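Local coordinates for 2,3-bisphosphoglycerate-independent phosphoglycerate mutase (Pyrococcus horikoshii, PDB 2ZKT), which probably catalyses the interconversion of 2-phosphoglycerate and 3-phosphoglycerate in glycolysis, as a metal-binding mutase of the alkaline phosphatase superfamily, at residues L15-I20 and T349-M354; G25-E30 and G379-M384; K302-A307 and E318-A323; Q49-P54 and D359-L364; L9-G14 and F296-F301. All coordinates share one frame; numbering follows the deposited sequence.

How the contacts relate
Contact 5 is the innermost of the five, a fully buried parallel strand pair that leads through Asp13 into a zinc site. Contact 4 belongs to the same mixed sheet but pairs antiparallel strands further across it, and its polar side chains are partly turned to neighbouring loops. Contact 3, also buried, packs two helices through apolar groups; Asp13 of contact 5 and Thr304 of contact 3 join them beside the metals. Contacts 1 and 2 lie farther out, contact 1 still largely buried, contact 2 only partly so, and rely on carboxylates and arginines rather than on a strand ladder. They are linked through Ile20 and Leu26, while Arg18 of contact 1 reaches Asp359 of contact 4.

Contact 1: residues L15-I20 and T349-M354; sequences LGDRPI and TPCEVM
Asp17 and Cys351 tie together two loops at the C-terminal ends of parallel strands 6-12 and 339-344 of the mixed sheet in this alkaline-phosphatase-like fold. The inner half is dense and polar. Thr349 N donates to Gly16 O at 3.0 Å, and next to it the Asp17 carboxylate faces the backbone of Cys351. Asp17 OD1 accepts from Cys351 N on its syn side, somewhat out of the carboxylate plane, over 3.2 Å, while its anti lone pair takes Arg18 N at 2.7 Å. A water that donates to the same oxygen accepts from Glu352 N, and Lys316 of helix 313-331 forms a salt bridge with OD2, so the buried carboxylate is well supplied with donors. Ile20 CD1 closes this side against Cys351 CB at 4.2 Å.

Outward the contact thins to two long chains. Arg18, extended from CG to NE, runs past the Pro350 ring, and Val353 CG2 sits over one face of its guanidinium, near the rim. NE is engaged by Asp359. Exposed Glu352 sets CG between its backbone N and carbonyl carbon (chi1 76°), and its chain meets that of Arg18 at about a right angle. Guanidinium and carboxylate planes stand 80° apart, and the salt bridge uses a single nitrogen: Arg18 NH1 reaches Glu352 OE2 at 3.1 Å, within the guanidinium plane but 48° above that of the carboxylate.

Contact 2: residues G25-E30 and G379-M384; sequences GLTPLE and GEREAM
A capping box formed by Thr27 and Glu30 starts helix 28-31, and both of its side chains also reach helix 380-383. Within the box Glu30 N donates to Thr27 OG1 at 3.2 Å, and Thr27 N to Glu30 OE1 at 2.9 Å. Arg381, its chain bent at chi2 and chi3 (59° and 74°), turns back to grip the same carboxylate side-on. Arg381 NH2 meets Glu30 OE1 at 2.7 Å and Arg381 NE meets Glu30 OE2 at 2.9 Å, each on a syn lone pair, the two planes somewhat twisted. The second hydrogen of NH2 goes to Gly25 O, in the carbonyl plane. Arg381 N adds a bond to Glu30 OE2 at 3.1 Å. Thr27 OG1, besides accepting in the box, donates to Glu380 OE1 at 2.7 Å from 39° above that carboxylate, whose other oxygen takes Asp17 N. Gly379 passes close to Glu30, where a CB would run into Glu30 CG. With an alanine in place of Glu30, the Arg381 guanidinium would probably lose its anionic mate and be held mainly by Gly25 O, freer to turn, while Thr27 N would lose its side-chain acceptor. Two carboxylates come near each other here, Glu30 OE2 lying 4.2 Å from Glu380 OE1, but the arginine and the N-H groups at the starts of both helices probably offset their repulsion and keep Glu30 ionised.

Contact 3: residues K302-A307 and E318-A323; sequences KPTDAA and ELIERA. With ZN (zinc ion), chain H.
Thr304 sets CG2 anti to its carbonyl carbon, with OG1 between the backbone N and that carbon (chi1 40°), which sends the methyl across to Ile320 while the hydroxyl is hydrogen-bonded to Asp13 O. Leu319, with CG beside its own backbone N (chi1 -71°), brings CD1 against the neighbouring helix. The Thr304 methyl lies 3.7 Å from Ile320 CG1, the two side chains crossing at about a right angle, and 4.0 Å from Leu319 CB. Leu319 CD1 rests on the backbone of Pro303, 3.5 Å from Pro303 O, with Pro303 CB on its flank at 4.2 Å and Ala307 CB at 4.1 Å. These contacts join the two arms of an antiparallel helical hairpin, helices 303-309 and 313-331, whose segment axes pass 9.4 Å apart at 170°. The short first arm follows closely on strand 296-301 and carries a metal ligand away from the packed face. Asp305 OD2 binds zinc at 2.1 Å together with His309 and His356, and its anti lone pair also accepts from Lys302 NZ at 3.2 Å. Asp305 OD1 is hydrogen-bonded to Thr349 OG1, a second-shell group that is likely to restrain the rotation of the carboxylate.

Contact 4: residues Q49-P54 and D359-L364; sequences QDPIKP and DPVPLL
Gln49 lays its amide end alongside Val361, with NE2 3.8 Å from Val361 CB, the two side chains running side by side and pointing the same way. They form a hydrogen-bonded antiparallel pair between strands 45-50 and 361-366 of the mixed sheet, in which 361-366 is the strand that runs against the others. The CA atoms of Gln49 and Val361 are 5.2 Å apart. Gln49 N donates to Val361 O at 3.0 Å, and Val361 N returns the bond to Gln49 O at 2.8 Å, both donors tilted somewhat from the carbonyl planes. Gln49 CG stands between the backbone N and the carbonyl carbon (chi1 65°), and a bend at chi2 (93°) lowers the amide alongside its partner instead of letting it stretch away from the sheet. Thr344 of strand 339-344 touches both side chains on this face, and Ile391 flanks Gln49 from the strand on its other side.

Past this pair the strands part, and Pro51 has no N-H with which to continue the ladder. Asp50 and Pro360 still lie side by side, Asp50 OD1 packing 3.4 Å from Pro360 CB, while the charge of Asp50 is answered by Arg390 through OD2. The Pro51 ring is directed at the valine, a loose contact with Pro51 CG lying 4.5 Å from Val361 CG2.

Contact 5: residues L9-G14 and F296-F301; sequences LIILDG and FVFLHF. With ZN (zinc ion), chain G.
Asp13 OD2 has two partners, the zinc ion at a long 2.7 Å and His300 NE2 at 2.8 Å, the latter a weak, bent bond that meets the imidazole at its edge. Asp13 OD1 is the closer metal ligand at 2.3 Å; Ser60, Asp346 and His347 complete the site. Carboxylate and imidazole planes are 67° apart. Behind this site strands 6-12 and 296-301 run parallel through the middle of the mixed sheet, bonded from Leu9 N to Val297 O onward. The straightest rung is Ile11 N to Leu299 O, 2.9 Å at 176°, and the last is Asp13 N to Phe301 O. On the face shared with His300, Phe298 holds CG anti to its backbone N (chi1 170°), which sets its ring beside the first strand. Its edge meets Ile11, CE1 lying 3.3 Å from Ile11 CG1, and CD1 is 4.1 Å from Leu9 CG. Replacing Phe298 with an alanine is likely to open a gap beside Leu9 and Ile11 and leave the Phe68 ring without its edge-to-face partner. The hydrogen-bonded ladder, flanked by apolar side chains, thus brings Asp13 to the metal at the strand's C-terminal end, with His300 as a second-shell contact that probably restrains its rotation.

Contact 1: residues L15-I20 and T349-M354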
# COMPACT_ATOMS: atom_id res chain seq x y z
N LEU B 15 7.35 -3.48 12.38
CA LEU B 15 7.30 -3.27 10.93
C LEU B 15 7.77 -4.45 10.08
O LEU B 15 7.04 -4.93 9.19
CB LEU B 15 8.11 -2.03 10.57
CG LEU B 15 8.04 -1.58 9.11
CD1 LEU B 15 6.58 -1.35 8.70
CD2 LEU B 15 8.86 -0.31 8.95
N GLY B 16 8.99 -4.93 10.33
CA GLY B 16 9.53 -6.03 9.55
C GLY B 16 8.68 -7.30 9.50
O GLY B 16 8.02 -7.66 10.48
N ASP B 17 8.72 -7.99 8.36
CA ASP B 17 7.95 -9.21 8.20
C ASP B 17 8.65 -10.16 7.23
O ASP B 17 9.79 -9.93 6.82
CB ASP B 17 6.55 -8.86 7.69
CG ASP B 17 5.47 -9.78 8.25
OD1 ASP B 17 5.49 -11.00 7.95
OD2 ASP B 17 4.59 -9.28 9.00
N ARG B 18 7.97 -11.25 6.87
CA ARG B 18 8.52 -12.21 5.92
C ARG B 18 7.56 -12.29 4.72
O ARG B 18 6.39 -11.90 4.83
CB ARG B 18 8.68 -13.59 6.59
CG ARG B 18 9.71 -13.59 7.71
CD ARG B 18 9.76 -14.91 8.47
NE ARG B 18 10.77 -14.85 9.52
CZ ARG B 18 11.01 -15.81 10.41
NH1 ARG B 18 10.30 -16.94 10.40
NH2 ARG B 18 11.99 -15.66 11.30
N PRO B 19 8.05 -12.78 3.57
CA PRO B 19 7.18 -12.88 2.38
C PRO B 19 5.85 -13.57 2.73
O PRO B 19 5.85 -14.60 3.41
CB PRO B 19 8.02 -13.72 1.41
CG PRO B 19 9.44 -13.35 1.78
CD PRO B 19 9.39 -13.34 3.31
N ILE B 20 4.73 -12.98 2.30
CA ILE B 20 3.41 -13.56 2.56
C ILE B 20 2.82 -14.05 1.23
O ILE B 20 2.71 -13.28 0.27
CB ILE B 20 2.42 -12.52 3.15
CG1 ILE B 20 3.01 -11.85 4.40
CG2 ILE B 20 1.08 -13.22 3.50
CD1 ILE B 20 3.07 -12.73 5.62
N THR B 349 8.17 -8.46 13.33
CA THR B 349 7.13 -9.28 13.93
C THR B 349 6.37 -9.91 12.78
O THR B 349 5.29 -9.47 12.42
CB THR B 349 6.14 -8.46 14.79
OG1 THR B 349 6.86 -7.83 15.86
CG2 THR B 349 5.07 -9.39 15.40
N PRO B 350 6.96 -10.96 12.18
CA PRO B 350 6.36 -11.68 11.04
C PRO B 350 4.99 -12.27 11.41
O PRO B 350 4.82 -12.80 12.52
CB PRO B 350 7.39 -12.78 10.74
CG PRO B 350 8.67 -12.27 11.34
CD PRO B 350 8.22 -11.60 12.61
N CYS B 351 4.03 -12.18 10.50
CA CYS B 351 2.71 -12.74 10.75
C CYS B 351 2.82 -14.27 10.89
O CYS B 351 2.15 -14.86 11.74
CB CYS B 351 1.76 -12.37 9.59
SG CYS B 351 1.31 -10.60 9.55
N GLU B 352 3.68 -14.89 10.09
CA GLU B 352 3.85 -16.35 10.16
C GLU B 352 4.50 -16.80 11.48
O GLU B 352 4.45 -17.98 11.83
CB GLU B 352 4.71 -16.87 8.99
CG GLU B 352 6.22 -16.59 9.13
CD GLU B 352 7.07 -17.45 8.19
OE1 GLU B 352 6.86 -17.40 6.95
OE2 GLU B 352 7.96 -18.17 8.70
N VAL B 353 5.10 -15.86 12.21
CA VAL B 353 5.75 -16.20 13.49
C VAL B 353 4.87 -15.84 14.69
O VAL B 353 4.95 -16.47 15.74
CB VAL B 353 7.13 -15.48 13.63
CG1 VAL B 353 7.83 -15.90 14.94
CG2 VAL B 353 8.01 -15.80 12.44
N MET B 354 4.02 -14.82 14.51
CA MET B 354 3.10 -14.36 15.57
C MET B 354 3.83 -13.90 16.83
O MET B 354 3.31 -13.99 17.95
CB MET B 354 2.10 -15.49 15.92
CG MET B 354 1.11 -15.80 14.79
SD MET B 354 -0.09 -17.11 15.18
CE MET B 354 -1.32 -16.18 16.16
O HOH W 1 5.46 -13.91 7.89

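Contact 2: residues G25-E30 and G379-M384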
# COMPACT_ATOMS: atom_id res chain seq x y z
N GLY B 25 3.78 -13.03 -2.37
CA GLY B 25 5.18 -13.12 -1.99
C GLY B 25 5.79 -11.84 -1.46
O GLY B 25 7.00 -11.76 -1.28
N LEU B 26 4.96 -10.82 -1.21
CA LEU B 26 5.45 -9.56 -0.69
C LEU B 26 5.20 -9.53 0.81
O LEU B 26 4.44 -10.35 1.36
CB LEU B 26 4.72 -8.37 -1.33
CG LEU B 26 4.68 -8.28 -2.87
CD1 LEU B 26 4.06 -6.95 -3.27
CD2 LEU B 26 6.09 -8.41 -3.47
N THR B 27 5.86 -8.59 1.48
CA THR B 27 5.66 -8.41 2.90
C THR B 27 4.57 -7.35 3.00
O THR B 27 4.31 -6.63 2.03
CB THR B 27 6.91 -7.86 3.58
OG1 THR B 27 7.22 -6.57 3.02
CG2 THR B 27 8.10 -8.82 3.39
N PRO B 28 3.90 -7.25 4.16
CA PRO B 28 2.84 -6.25 4.35
C PRO B 28 3.31 -4.84 3.96
O PRO B 28 2.56 -4.07 3.36
CB PRO B 28 2.52 -6.36 5.85
CG PRO B 28 2.69 -7.84 6.08
CD PRO B 28 3.98 -8.15 5.33
N LEU B 29 4.55 -4.51 4.31
CA LEU B 29 5.11 -3.20 4.00
C LEU B 29 5.25 -2.97 2.50
O LEU B 29 5.01 -1.87 2.02
CB LEU B 29 6.48 -3.01 4.67
CG LEU B 29 7.27 -1.76 4.19
CD1 LEU B 29 6.41 -0.50 4.31
CD2 LEU B 29 8.54 -1.62 5.02
N GLU B 30 5.65 -4.01 1.78
CA GLU B 30 5.83 -3.88 0.33
C GLU B 30 4.47 -3.80 -0.35
O GLU B 30 4.23 -2.90 -1.18
CB GLU B 30 6.65 -5.07 -0.21
CG GLU B 30 8.09 -5.08 0.31
CD GLU B 30 8.80 -6.42 0.09
OE1 GLU B 30 8.11 -7.47 0.09
OE2 GLU B 30 10.05 -6.42 -0.06
N GLY B 379 10.81 -0.83 1.32
CA GLY B 379 10.45 -2.22 1.56
C GLY B 379 11.68 -3.03 1.96
O GLY B 379 12.82 -2.60 1.73
N GLU B 380 11.45 -4.21 2.54
CA GLU B 380 12.57 -5.04 2.98
C GLU B 380 13.54 -5.40 1.85
O GLU B 380 14.76 -5.32 2.04
CB GLU B 380 12.05 -6.32 3.66
CG GLU B 380 11.39 -6.05 5.01
CD GLU B 380 9.87 -5.86 4.91
OE1 GLU B 380 9.40 -5.28 3.90
OE2 GLU B 380 9.15 -6.30 5.84
N ARG B 381 13.03 -5.80 0.68
CA ARG B 381 13.94 -6.15 -0.41
C ARG B 381 14.70 -4.94 -0.95
O ARG B 381 15.85 -5.06 -1.37
CB ARG B 381 13.18 -6.88 -1.56
CG ARG B 381 13.35 -8.42 -1.50
CD ARG B 381 12.84 -9.00 -0.17
NE ARG B 381 11.37 -9.00 -0.09
CZ ARG B 381 10.59 -9.93 -0.63
NH1 ARG B 381 11.13 -10.95 -1.30
NH2 ARG B 381 9.27 -9.85 -0.54
N GLU B 382 14.06 -3.77 -0.89
CA GLU B 382 14.68 -2.53 -1.35
C GLU B 382 15.78 -2.13 -0.33
O GLU B 382 16.88 -1.72 -0.70
CB GLU B 382 13.61 -1.44 -1.46
CG GLU B 382 13.95 -0.26 -2.38
CD GLU B 382 13.88 -0.60 -3.87
OE1 GLU B 382 13.17 -1.56 -4.24
OE2 GLU B 382 14.51 0.11 -4.68
N ALA B 383 15.48 -2.28 0.96
CA ALA B 383 16.44 -1.93 2.01
C ALA B 383 17.68 -2.81 1.91
O ALA B 383 18.78 -2.44 2.31
CB ALA B 383 15.75 -2.14 3.36
N MET B 384 17.47 -4.04 1.39
CA MET B 384 18.60 -4.94 1.17
C MET B 384 19.59 -4.35 0.15
O MET B 384 20.73 -4.78 0.02
CB MET B 384 18.04 -6.26 0.62
CG MET B 384 17.59 -7.24 1.72
SD MET B 384 16.82 -8.72 1.02
CE MET B 384 15.30 -8.69 1.99
O HOH W 2 9.11 -13.51 -2.24
O HOH W 3 10.91 -3.75 -1.30

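Contact 3: residues K302-A307 and E318-A323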
# COMPACT_ATOMS: atom_id res chain seq x y z
N LYS B 302 2.15 1.89 17.56
CA LYS B 302 2.11 0.48 17.98
C LYS B 302 1.26 -0.57 17.24
O LYS B 302 1.73 -1.70 17.00
CB LYS B 302 1.74 0.43 19.48
CG LYS B 302 1.78 -0.96 20.11
CD LYS B 302 3.19 -1.55 20.09
CE LYS B 302 3.33 -2.69 21.10
NZ LYS B 302 2.25 -3.71 20.97
N PRO B 303 0.00 -0.23 16.87
CA PRO B 303 -0.89 -1.17 16.17
C PRO B 303 -0.30 -2.10 15.09
O PRO B 303 -0.76 -3.24 14.94
CB PRO B 303 -2.02 -0.27 15.65
CG PRO B 303 -1.43 1.12 15.67
CD PRO B 303 -0.59 1.12 16.91
N THR B 304 0.70 -1.64 14.34
CA THR B 304 1.28 -2.51 13.32
C THR B 304 1.78 -3.80 13.97
O THR B 304 1.71 -4.89 13.39
CB THR B 304 2.46 -1.85 12.59
OG1 THR B 304 3.26 -1.11 13.54
CG2 THR B 304 1.96 -0.91 11.49
N ASP B 305 2.28 -3.69 15.21
CA ASP B 305 2.81 -4.85 15.91
C ASP B 305 1.74 -5.86 16.35
O ASP B 305 2.02 -7.07 16.41
CB ASP B 305 3.61 -4.40 17.13
CG ASP B 305 4.24 -5.57 17.87
OD1 ASP B 305 5.05 -6.31 17.25
OD2 ASP B 305 3.92 -5.74 19.07
N ALA B 306 0.53 -5.38 16.64
CA ALA B 306 -0.55 -6.28 17.06
C ALA B 306 -1.00 -7.18 15.90
O ALA B 306 -1.24 -8.38 16.08
CB ALA B 306 -1.72 -5.48 17.60
N ALA B 307 -1.12 -6.59 14.71
CA ALA B 307 -1.55 -7.36 13.54
C ALA B 307 -0.57 -8.51 13.29
O ALA B 307 -0.97 -9.60 12.87
CB ALA B 307 -1.65 -6.46 12.33
N GLU B 318 -2.82 -2.80 6.04
CA GLU B 318 -3.81 -1.72 6.15
C GLU B 318 -3.32 -0.68 7.19
O GLU B 318 -3.43 0.53 6.98
CB GLU B 318 -5.16 -2.32 6.58
CG GLU B 318 -6.38 -1.43 6.32
CD GLU B 318 -6.47 -0.23 7.26
OE1 GLU B 318 -6.53 -0.44 8.50
OE2 GLU B 318 -6.47 0.92 6.76
N LEU B 319 -2.77 -1.17 8.30
CA LEU B 319 -2.26 -0.28 9.34
C LEU B 319 -1.00 0.48 8.90
O LEU B 319 -0.79 1.64 9.26
CB LEU B 319 -1.97 -1.11 10.59
CG LEU B 319 -3.27 -1.59 11.24
CD1 LEU B 319 -3.03 -2.65 12.32
CD2 LEU B 319 -4.06 -0.45 11.90
N ILE B 320 -0.12 -0.22 8.12
CA ILE B 320 1.06 0.49 7.62
C ILE B 320 0.63 1.64 6.70
O ILE B 320 1.31 2.66 6.57
CB ILE B 320 1.99 -0.49 6.87
CG1 ILE B 320 2.62 -1.50 7.85
CG2 ILE B 320 3.15 0.29 6.21
CD1 ILE B 320 3.46 -2.59 7.15
N GLU B 321 -0.54 1.45 6.04
CA GLU B 321 -1.07 2.50 5.18
C GLU B 321 -1.56 3.71 5.99
O GLU B 321 -1.43 4.85 5.58
CB GLU B 321 -2.21 1.93 4.31
CG GLU B 321 -1.70 1.22 3.04
CD GLU B 321 -2.87 0.72 2.20
OE1 GLU B 321 -3.87 1.41 2.10
OE2 GLU B 321 -2.74 -0.35 1.61
N ARG B 322 -2.13 3.45 7.17
CA ARG B 322 -2.59 4.55 8.02
C ARG B 322 -1.36 5.33 8.47
O ARG B 322 -1.39 6.56 8.59
CB ARG B 322 -3.38 3.99 9.22
CG ARG B 322 -4.77 3.48 8.83
CD ARG B 322 -5.50 2.77 9.97
NE ARG B 322 -5.53 3.57 11.19
CZ ARG B 322 -5.95 3.11 12.37
NH1 ARG B 322 -6.37 1.85 12.47
NH2 ARG B 322 -5.93 3.89 13.45
N ALA B 323 -0.26 4.62 8.70
CA ALA B 323 0.99 5.26 9.10
C ALA B 323 1.50 6.13 7.95
O ALA B 323 1.98 7.25 8.17
CB ALA B 323 2.05 4.19 9.48
ZN ZN H . 5.20 -7.11 19.97

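Contact 4: residues Q49-P54 and D359-L364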
# COMPACT_ATOMS: atom_id res chain seq x y z
N GLN B 49 18.51 -2.72 9.70
CA GLN B 49 19.11 -2.63 11.02
C GLN B 49 18.73 -3.80 11.90
O GLN B 49 17.58 -4.26 11.86
CB GLN B 49 18.71 -1.31 11.72
CG GLN B 49 17.23 -1.18 12.04
CD GLN B 49 16.87 -1.65 13.45
OE1 GLN B 49 17.69 -2.24 14.17
NE2 GLN B 49 15.63 -1.40 13.84
N ASP B 50 19.72 -4.29 12.64
CA ASP B 50 19.50 -5.37 13.59
C ASP B 50 19.39 -4.66 14.94
O ASP B 50 20.33 -4.02 15.39
CB ASP B 50 20.69 -6.33 13.61
CG ASP B 50 20.79 -7.16 12.33
OD1 ASP B 50 19.80 -7.85 11.99
OD2 ASP B 50 21.87 -7.13 11.68
N PRO B 51 18.20 -4.73 15.57
CA PRO B 51 18.04 -4.06 16.88
C PRO B 51 19.18 -4.52 17.81
O PRO B 51 19.85 -3.71 18.44
CB PRO B 51 16.68 -4.57 17.37
CG PRO B 51 15.91 -4.79 16.07
CD PRO B 51 16.95 -5.40 15.13
N ILE B 52 19.40 -5.83 17.87
CA ILE B 52 20.46 -6.36 18.74
C ILE B 52 21.63 -6.94 17.94
O ILE B 52 22.77 -6.51 18.09
CB ILE B 52 19.87 -7.44 19.69
CG1 ILE B 52 18.78 -6.79 20.56
CG2 ILE B 52 20.96 -8.04 20.57
CD1 ILE B 52 18.09 -7.74 21.51
N LYS B 53 21.33 -7.91 17.08
CA LYS B 53 22.35 -8.54 16.25
C LYS B 53 21.64 -9.53 15.31
O LYS B 53 20.49 -9.90 15.54
CB LYS B 53 23.38 -9.28 17.11
CG LYS B 53 22.81 -10.34 18.06
CD LYS B 53 23.93 -11.08 18.82
CE LYS B 53 23.35 -12.14 19.76
NZ LYS B 53 24.38 -13.01 20.41
N PRO B 54 22.33 -9.95 14.23
CA PRO B 54 21.74 -10.89 13.26
C PRO B 54 21.01 -12.09 13.89
O PRO B 54 21.59 -12.84 14.71
CB PRO B 54 22.95 -11.33 12.43
CG PRO B 54 23.83 -10.11 12.46
CD PRO B 54 23.74 -9.66 13.91
N ASP B 359 14.74 -11.16 12.28
CA ASP B 359 14.91 -10.57 10.95
C ASP B 359 15.22 -9.07 11.08
O ASP B 359 14.56 -8.36 11.82
CB ASP B 359 13.63 -10.75 10.12
CG ASP B 359 13.24 -12.21 9.94
OD1 ASP B 359 13.97 -12.95 9.23
OD2 ASP B 359 12.21 -12.63 10.53
N PRO B 360 16.24 -8.58 10.34
CA PRO B 360 16.62 -7.16 10.39
C PRO B 360 15.41 -6.32 9.97
O PRO B 360 14.47 -6.84 9.37
CB PRO B 360 17.80 -7.07 9.40
CG PRO B 360 17.50 -8.20 8.41
CD PRO B 360 17.04 -9.32 9.34
N VAL B 361 15.44 -5.02 10.26
CA VAL B 361 14.30 -4.17 9.94
C VAL B 361 14.62 -3.09 8.92
O VAL B 361 15.66 -2.44 8.98
CB VAL B 361 13.77 -3.49 11.24
CG1 VAL B 361 12.48 -2.72 10.95
CG2 VAL B 361 13.53 -4.54 12.31
N PRO B 362 13.70 -2.88 7.96
CA PRO B 362 13.96 -1.84 6.95
C PRO B 362 14.09 -0.48 7.62
O PRO B 362 13.37 -0.18 8.58
CB PRO B 362 12.74 -1.96 6.01
CG PRO B 362 11.67 -2.51 6.91
CD PRO B 362 12.40 -3.53 7.73
N LEU B 363 15.02 0.32 7.10
CA LEU B 363 15.30 1.64 7.64
C LEU B 363 15.47 2.66 6.52
O LEU B 363 16.08 2.36 5.49
CB LEU B 363 16.61 1.59 8.46
CG LEU B 363 17.31 2.92 8.81
CD1 LEU B 363 16.36 3.79 9.65
CD2 LEU B 363 18.60 2.65 9.60
N LEU B 364 14.95 3.86 6.72
CA LEU B 364 15.13 4.90 5.72
C LEU B 364 15.48 6.20 6.43
O LEU B 364 15.01 6.47 7.54
CB LEU B 364 13.87 5.06 4.86
CG LEU B 364 12.67 5.93 5.27
CD1 LEU B 364 13.04 7.40 5.31
CD2 LEU B 364 11.55 5.72 4.24

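Contact 5: residues L9-G14 and F296-F301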
# COMPACT_ATOMS: atom_id res chain seq x y z
N LEU B 9 12.59 10.85 14.43
CA LEU B 9 12.71 9.42 14.36
C LEU B 9 11.34 8.77 14.53
O LEU B 9 10.70 8.88 15.59
CB LEU B 9 13.68 8.92 15.44
CG LEU B 9 13.85 7.40 15.55
CD1 LEU B 9 14.18 6.83 14.18
CD2 LEU B 9 14.94 7.07 16.57
N ILE B 10 10.90 8.08 13.47
CA ILE B 10 9.60 7.42 13.47
C ILE B 10 9.69 5.90 13.53
O ILE B 10 10.34 5.26 12.69
CB ILE B 10 8.82 7.88 12.21
CG1 ILE B 10 8.59 9.40 12.29
CG2 ILE B 10 7.49 7.12 12.07
CD1 ILE B 10 7.83 9.97 11.12
N ILE B 11 9.06 5.32 14.56
CA ILE B 11 9.06 3.87 14.73
C ILE B 11 7.68 3.23 14.50
O ILE B 11 6.69 3.58 15.17
CB ILE B 11 9.54 3.46 16.14
CG1 ILE B 11 11.02 3.84 16.33
CG2 ILE B 11 9.33 1.96 16.36
CD1 ILE B 11 11.96 3.18 15.33
N LEU B 12 7.64 2.31 13.54
CA LEU B 12 6.42 1.58 13.23
C LEU B 12 6.65 0.19 13.84
O LEU B 12 7.20 -0.70 13.20
CB LEU B 12 6.23 1.49 11.71
CG LEU B 12 6.29 2.85 11.00
CD1 LEU B 12 5.83 2.66 9.57
CD2 LEU B 12 5.40 3.87 11.71
N ASP B 13 6.23 0.05 15.10
CA ASP B 13 6.38 -1.17 15.88
C ASP B 13 6.13 -2.47 15.09
O ASP B 13 5.10 -2.62 14.42
CB ASP B 13 5.45 -1.10 17.10
CG ASP B 13 6.02 -1.79 18.32
OD1 ASP B 13 5.98 -3.05 18.36
OD2 ASP B 13 6.52 -1.09 19.24
N GLY B 14 7.09 -3.39 15.17
CA GLY B 14 6.97 -4.67 14.48
C GLY B 14 6.86 -4.58 12.96
O GLY B 14 6.36 -5.50 12.31
N PHE B 296 15.07 17.16 18.90
CA PHE B 296 14.87 15.77 18.49
C PHE B 296 13.49 15.29 18.93
O PHE B 296 13.14 15.40 20.12
CB PHE B 296 15.95 14.88 19.13
CG PHE B 296 16.08 13.53 18.50
CD1 PHE B 296 16.85 13.35 17.35
CD2 PHE B 296 15.40 12.43 19.03
CE1 PHE B 296 16.95 12.11 16.73
CE2 PHE B 296 15.49 11.17 18.42
CZ PHE B 296 16.27 11.01 17.27
N VAL B 297 12.71 14.77 17.98
CA VAL B 297 11.38 14.27 18.28
C VAL B 297 11.25 12.80 17.87
O VAL B 297 11.66 12.40 16.77
CB VAL B 297 10.27 15.11 17.56
CG1 VAL B 297 8.90 14.43 17.68
CG2 VAL B 297 10.19 16.51 18.18
N PHE B 298 10.67 12.00 18.78
CA PHE B 298 10.47 10.57 18.56
C PHE B 298 8.96 10.29 18.49
O PHE B 298 8.20 10.71 19.36
CB PHE B 298 11.11 9.79 19.72
CG PHE B 298 10.77 8.32 19.73
CD1 PHE B 298 11.24 7.47 18.72
CD2 PHE B 298 9.97 7.79 20.74
CE1 PHE B 298 10.91 6.11 18.72
CE2 PHE B 298 9.63 6.42 20.75
CZ PHE B 298 10.10 5.58 19.74
N LEU B 299 8.52 9.59 17.45
CA LEU B 299 7.11 9.25 17.27
C LEU B 299 6.95 7.73 17.19
O LEU B 299 7.61 7.06 16.38
CB LEU B 299 6.57 9.91 15.99
CG LEU B 299 5.15 9.53 15.52
CD1 LEU B 299 4.13 9.75 16.62
CD2 LEU B 299 4.79 10.36 14.30
N HIS B 300 6.07 7.19 18.02
CA HIS B 300 5.83 5.74 18.06
C HIS B 300 4.40 5.39 17.62
O HIS B 300 3.44 6.07 17.98
CB HIS B 300 6.12 5.24 19.48
CG HIS B 300 6.17 3.74 19.60
ND1 HIS B 300 5.04 2.97 19.75
CD2 HIS B 300 7.22 2.88 19.60
CE1 HIS B 300 5.38 1.69 19.84
NE2 HIS B 300 6.70 1.61 19.75
N PHE B 301 4.27 4.32 16.83
CA PHE B 301 2.98 3.83 16.33
C PHE B 301 2.97 2.33 16.61
O PHE B 301 3.70 1.58 15.97
CB PHE B 301 2.87 4.07 14.81
CG PHE B 301 1.54 3.68 14.22
CD1 PHE B 301 0.38 4.39 14.53
CD2 PHE B 301 1.46 2.59 13.34
CE1 PHE B 301 -0.85 4.03 13.97
CE2 PHE B 301 0.23 2.21 12.77
CZ PHE B 301 -0.93 2.94 13.08
ZN ZN G . 7.77 -3.39 19.72